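Local coordinates for protein methyltransferase WBDD (Escherichia coli, PDB 4AZS) that probably phosphorylates and then methylates the end of the growing O9a O-antigen polysaccharide, so regulating its chain length, at residues I195-G205 with M218-N229. Sequence-based numbering, arbitrary orientation.
Sequences IEQCAFYRLIG and MYLVSNHRVLIN. With SO4 (sulfate ion), chain I; SO4 (sulfate ion), chain E.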
loop_
_atom_site.group_PDB
_atom_site.type_symbol
_atom_site.label_atom_id
_atom_site.label_comp_id
_atom_site.label_asym_id
_atom_site.label_seq_id
_atom_site.Cartn_x
_atom_site.Cartn_y
_atom_site.Cartn_z
ATOM N N ILE A 195 -2.020 37.613 -7.491
ATOM C CA ILE A 195 -2.511 38.977 -7.246
ATOM C C ILE A 195 -3.676 39.459 -8.086
ATOM O O ILE A 195 -4.200 40.499 -7.815
ATOM C CB ILE A 195 -1.381 40.038 -7.365
ATOM C CG1 ILE A 195 -0.663 39.943 -8.683
ATOM C CG2 ILE A 195 -0.393 39.908 -6.206
ATOM C CD1 ILE A 195 0.265 41.097 -8.941
ATOM N N GLU A 196 -4.035 38.725 -9.132
ATOM C CA GLU A 196 -4.989 39.187 -10.113
ATOM C C GLU A 196 -6.413 39.251 -9.507
ATOM O O GLU A 196 -7.244 39.944 -10.019
ATOM C CB GLU A 196 -4.958 38.285 -11.345
ATOM C CG GLU A 196 -5.646 36.951 -11.136
ATOM C CD GLU A 196 -5.288 35.932 -12.217
ATOM O OE1 GLU A 196 -4.581 36.310 -13.182
ATOM O OE2 GLU A 196 -5.700 34.748 -12.092
ATOM N N GLN A 197 -6.650 38.568 -8.392
ATOM C CA GLN A 197 -7.877 38.778 -7.611
ATOM C C GLN A 197 -7.920 40.152 -6.951
ATOM O O GLN A 197 -9.008 40.602 -6.593
ATOM C CB GLN A 197 -8.079 37.701 -6.526
ATOM C CG GLN A 197 -7.200 37.835 -5.278
ATOM C CD GLN A 197 -5.722 37.542 -5.545
ATOM O OE1 GLN A 197 -5.355 37.215 -6.689
ATOM N NE2 GLN A 197 -4.866 37.644 -4.507
ATOM N N CYS A 198 -6.774 40.823 -6.788
ATOM C CA CYS A 198 -6.773 42.192 -6.259
ATOM C C CYS A 198 -7.203 43.169 -7.339
ATOM O O CYS A 198 -7.117 42.877 -8.524
ATOM C CB CYS A 198 -5.416 42.534 -5.722
ATOM S SG CYS A 198 -4.952 41.500 -4.288
ATOM N N ALA A 199 -7.702 44.325 -6.938
ATOM C CA ALA A 199 -8.382 45.210 -7.866
ATOM C C ALA A 199 -7.454 45.865 -8.842
ATOM O O ALA A 199 -7.695 45.851 -10.040
ATOM C CB ALA A 199 -9.139 46.296 -7.082
ATOM N N PHE A 200 -6.452 46.523 -8.311
ATOM C CA PHE A 200 -5.468 47.253 -9.100
ATOM C C PHE A 200 -4.067 46.646 -8.964
ATOM O O PHE A 200 -3.592 46.444 -7.839
ATOM C CB PHE A 200 -5.397 48.719 -8.614
ATOM C CG PHE A 200 -4.431 49.574 -9.408
ATOM C CD1 PHE A 200 -4.830 50.194 -10.574
ATOM C CD2 PHE A 200 -3.142 49.772 -8.976
ATOM C CE1 PHE A 200 -3.950 50.977 -11.301
ATOM C CE2 PHE A 200 -2.255 50.580 -9.683
ATOM C CZ PHE A 200 -2.653 51.163 -10.853
ATOM N N TYR A 201 -3.416 46.335 -10.072
ATOM C CA TYR A 201 -1.991 45.980 -10.049
ATOM C C TYR A 201 -1.247 46.433 -11.300
ATOM O O TYR A 201 -1.804 46.414 -12.420
ATOM C CB TYR A 201 -1.763 44.452 -9.792
ATOM C CG TYR A 201 -2.045 43.564 -10.985
ATOM C CD1 TYR A 201 -1.072 43.310 -11.903
ATOM C CD2 TYR A 201 -3.294 43.009 -11.203
ATOM C CE1 TYR A 201 -1.307 42.536 -13.002
ATOM C CE2 TYR A 201 -3.555 42.200 -12.332
ATOM C CZ TYR A 201 -2.541 41.982 -13.215
ATOM O OH TYR A 201 -2.678 41.204 -14.341
ATOM N N ARG A 202 0.057 46.699 -11.132
ATOM C CA ARG A 202 0.920 47.237 -12.202
ATOM C C ARG A 202 2.302 46.673 -11.920
ATOM O O ARG A 202 2.799 46.846 -10.797
ATOM C CB ARG A 202 1.108 48.775 -11.975
ATOM C CG ARG A 202 0.384 49.807 -12.795
ATOM C CD ARG A 202 0.616 51.225 -12.227
ATOM N NE ARG A 202 1.970 51.597 -12.445
ATOM C CZ ARG A 202 2.686 52.490 -11.782
ATOM N NH1 ARG A 202 2.250 53.220 -10.767
ATOM N NH2 ARG A 202 3.909 52.636 -12.180
ATOM N N LEU A 203 3.001 46.182 -12.936
ATOM C CA LEU A 203 4.442 45.912 -12.837
ATOM C C LEU A 203 5.251 47.213 -12.704
ATOM O O LEU A 203 5.102 48.085 -13.520
ATOM C CB LEU A 203 4.910 45.146 -14.069
ATOM C CG LEU A 203 6.364 44.730 -14.145
ATOM C CD1 LEU A 203 6.573 43.625 -13.152
ATOM C CD2 LEU A 203 6.767 44.256 -15.561
ATOM N N ILE A 204 6.059 47.364 -11.646
ATOM C CA ILE A 204 6.867 48.589 -11.521
ATOM C C ILE A 204 8.370 48.367 -11.709
ATOM O O ILE A 204 9.088 49.314 -11.866
ATOM C CB ILE A 204 6.609 49.384 -10.243
ATOM C CG1 ILE A 204 6.798 48.509 -9.011
ATOM C CG2 ILE A 204 5.210 49.962 -10.261
ATOM C CD1 ILE A 204 6.897 49.350 -7.748
ATOM N N GLY A 205 8.838 47.135 -11.724
ATOM C CA GLY A 205 10.230 46.878 -12.048
ATOM C C GLY A 205 10.564 45.404 -12.024
ATOM O O GLY A 205 9.709 44.556 -11.747
ATOM N N MET A 218 8.506 43.128 -9.573
ATOM C CA MET A 218 7.941 43.867 -8.466
ATOM C C MET A 218 6.619 44.475 -8.947
ATOM O O MET A 218 6.594 45.156 -9.971
ATOM C CB MET A 218 8.900 44.986 -8.074
ATOM C CG MET A 218 8.420 45.800 -6.910
ATOM S SD MET A 218 9.563 47.038 -6.247
ATOM C CE MET A 218 10.728 45.966 -5.450
ATOM N N TYR A 219 5.559 44.227 -8.197
ATOM C CA TYR A 219 4.226 44.737 -8.452
ATOM C C TYR A 219 3.771 45.704 -7.381
ATOM O O TYR A 219 4.088 45.558 -6.221
ATOM C CB TYR A 219 3.245 43.571 -8.489
ATOM C CG TYR A 219 3.425 42.691 -9.729
ATOM C CD1 TYR A 219 2.878 43.069 -10.971
ATOM C CD2 TYR A 219 4.235 41.555 -9.687
ATOM C CE1 TYR A 219 3.097 42.287 -12.099
ATOM C CE2 TYR A 219 4.443 40.776 -10.818
ATOM C CZ TYR A 219 3.860 41.140 -11.982
ATOM O OH TYR A 219 4.112 40.382 -13.058
ATOM N N LEU A 220 3.026 46.695 -7.804
ATOM C CA LEU A 220 2.339 47.617 -6.950
ATOM C C LEU A 220 0.861 47.244 -7.021
ATOM O O LEU A 220 0.275 47.168 -8.107
ATOM C CB LEU A 220 2.524 49.016 -7.499
ATOM C CG LEU A 220 1.883 50.142 -6.720
ATOM C CD1 LEU A 220 2.386 50.260 -5.299
ATOM C CD2 LEU A 220 2.145 51.433 -7.467
ATOM N N VAL A 221 0.258 46.983 -5.886
ATOM C CA VAL A 221 -1.101 46.386 -5.855
ATOM C C VAL A 221 -1.970 47.234 -4.924
ATOM O O VAL A 221 -1.478 47.741 -3.906
ATOM C CB VAL A 221 -1.016 44.968 -5.310
ATOM C CG1 VAL A 221 -2.358 44.336 -5.126
ATOM C CG2 VAL A 221 -0.113 44.107 -6.155
ATOM N N SER A 222 -3.241 47.415 -5.240
ATOM C CA SER A 222 -4.145 48.086 -4.298
ATOM C C SER A 222 -5.555 47.638 -4.445
ATOM O O SER A 222 -6.041 47.334 -5.575
ATOM C CB SER A 222 -4.117 49.613 -4.457
ATOM O OG SER A 222 -4.935 50.228 -3.458
ATOM N N ASN A 223 -6.239 47.580 -3.304
ATOM C CA ASN A 223 -7.667 47.304 -3.338
ATOM C C ASN A 223 -8.496 48.569 -3.102
ATOM O O ASN A 223 -9.705 48.486 -3.003
ATOM C CB ASN A 223 -8.069 46.203 -2.364
ATOM C CG ASN A 223 -8.054 44.819 -2.978
ATOM O OD1 ASN A 223 -7.807 44.630 -4.169
ATOM N ND2 ASN A 223 -8.260 43.826 -2.139
ATOM N N HIS A 224 -7.848 49.726 -3.040
ATOM C CA HIS A 224 -8.525 50.957 -2.652
ATOM C C HIS A 224 -8.200 52.158 -3.483
ATOM O O HIS A 224 -8.932 53.141 -3.429
ATOM C CB HIS A 224 -8.190 51.268 -1.193
ATOM C CG HIS A 224 -8.724 50.263 -0.245
ATOM N ND1 HIS A 224 -10.052 50.134 -0.003
ATOM C CD2 HIS A 224 -8.085 49.286 0.509
ATOM C CE1 HIS A 224 -10.245 49.130 0.863
ATOM N NE2 HIS A 224 -9.036 48.604 1.171
ATOM N N ARG A 225 -7.077 52.124 -4.204
ATOM C CA ARG A 225 -6.596 53.267 -4.950
ATOM C C ARG A 225 -6.094 52.905 -6.327
ATOM O O ARG A 225 -5.529 51.817 -6.560
ATOM C CB ARG A 225 -5.446 53.960 -4.181
ATOM C CG ARG A 225 -5.845 54.497 -2.798
ATOM C CD ARG A 225 -4.721 55.249 -2.064
ATOM N NE ARG A 225 -4.480 56.545 -2.650
ATOM C CZ ARG A 225 -5.103 57.672 -2.317
ATOM N NH1 ARG A 225 -6.005 57.673 -1.375
ATOM N NH2 ARG A 225 -4.822 58.805 -2.958
ATOM N N VAL A 226 -6.301 53.825 -7.257
ATOM C CA VAL A 226 -5.526 53.832 -8.462
ATOM C C VAL A 226 -4.190 54.503 -8.139
ATOM O O VAL A 226 -4.152 55.614 -7.655
ATOM C CB VAL A 226 -6.264 54.587 -9.594
ATOM C CG1 VAL A 226 -5.373 54.732 -10.817
ATOM C CG2 VAL A 226 -7.518 53.823 -9.955
ATOM N N LEU A 227 -3.105 53.819 -8.444
ATOM C CA LEU A 227 -1.794 54.240 -8.103
ATOM C C LEU A 227 -0.956 54.293 -9.375
ATOM O O LEU A 227 -0.275 53.363 -9.718
ATOM C CB LEU A 227 -1.194 53.234 -7.143
ATOM C CG LEU A 227 -1.869 53.055 -5.792
ATOM C CD1 LEU A 227 -1.269 51.899 -5.039
ATOM C CD2 LEU A 227 -1.782 54.312 -4.996
ATOM N N ILE A 228 -1.010 55.424 -10.041
ATOM C CA ILE A 228 -0.339 55.657 -11.300
ATOM C C ILE A 228 0.443 56.934 -11.026
ATOM O O ILE A 228 -0.053 57.815 -10.331
ATOM C CB ILE A 228 -1.421 55.856 -12.386
ATOM C CG1 ILE A 228 -2.080 54.535 -12.745
ATOM C CG2 ILE A 228 -0.856 56.488 -13.656
ATOM C CD1 ILE A 228 -3.349 54.734 -13.551
ATOM N N ASN A 229 1.656 57.053 -11.538
ATOM C CA ASN A 229 2.601 58.030 -10.949
ATOM C C ASN A 229 2.040 59.455 -10.993
ATOM O O ASN A 229 2.282 60.270 -10.099
ATOM C CB ASN A 229 4.016 57.920 -11.564
ATOM C CG ASN A 229 4.837 56.747 -10.973
ATOM O OD1 ASN A 229 4.384 56.009 -10.097
ATOM N ND2 ASN A 229 6.039 56.573 -11.472
HETATM S S SO4 I . 1.573 43.894 -15.575
HETATM O O1 SO4 I . 0.418 43.308 -16.286
HETATM O O2 SO4 I . 2.714 43.285 -16.304
HETATM O O3 SO4 I . 1.545 43.420 -14.180
HETATM O O4 SO4 I . 1.464 45.463 -15.551
HETATM S S SO4 E . -7.230 60.988 -0.898
HETATM O O1 SO4 E . -7.542 59.624 -0.390
HETATM O O2 SO4 E . -6.328 60.969 -2.094
HETATM O O3 SO4 E . -6.523 61.735 0.189
HETATM O O4 SO4 E . -8.544 61.593 -1.271
HETATM O O HOH W 1 -9.013 41.214 -3.557
#
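Phe200 lays its flat, apolar ring, a shape that can lie along extended backbone, against 225-228: the CA of Val226 sits over the centre of one face, 4.2 Å above the plane, with Leu227 N nearer the rim. CG stands anti to the backbone N (chi1 -178°), which carries the ring out to strand 225-228, paired with 231-234 in a separate two-stranded sheet; there CE1 meets Val226 CG1 and CZ meets Ile228 CG1. Beside it, with a turn about CG-CD (chi3 69°), Arg202 brings NH1 to the carbonyl of Leu227; this 2.7 Å bond between Arg202 NH1 and Leu227 O is nearly straight and lies in the guanidinium plane, a reach that suits a long, partly exposed side chain. On the face of the 200-207/216-222 pair opposite to Phe200 and Arg202, the Tyr219 ring offers both pi faces to methyls, with Ile195 CD1 4.0 Å and Leu203 CD1 4.1 Å from the Tyr219 ring centroid. These strands form an antiparallel beta hairpin at one end of the seven-stranded sheet whose 3-2-1-4-5-7-6 order marks a class I methyltransferase fold. A classic bulge interrupts the pairing: Ile204 N gives Met218 O a 2.8 Å bond, while the one from Gly205 N is weak. At the opposite end, the Asn223 amide both accepts and donates: OD1 receives Ala199 N at 2.8 Å, and ND2 is held by Asp165 and by a water that also bonds Gln197 O. Ser222's short hydroxyl accepts from His224 N and Arg225 N (ST turn and ST motif), steering the chain into 225-228, while bonding to Gln168 O.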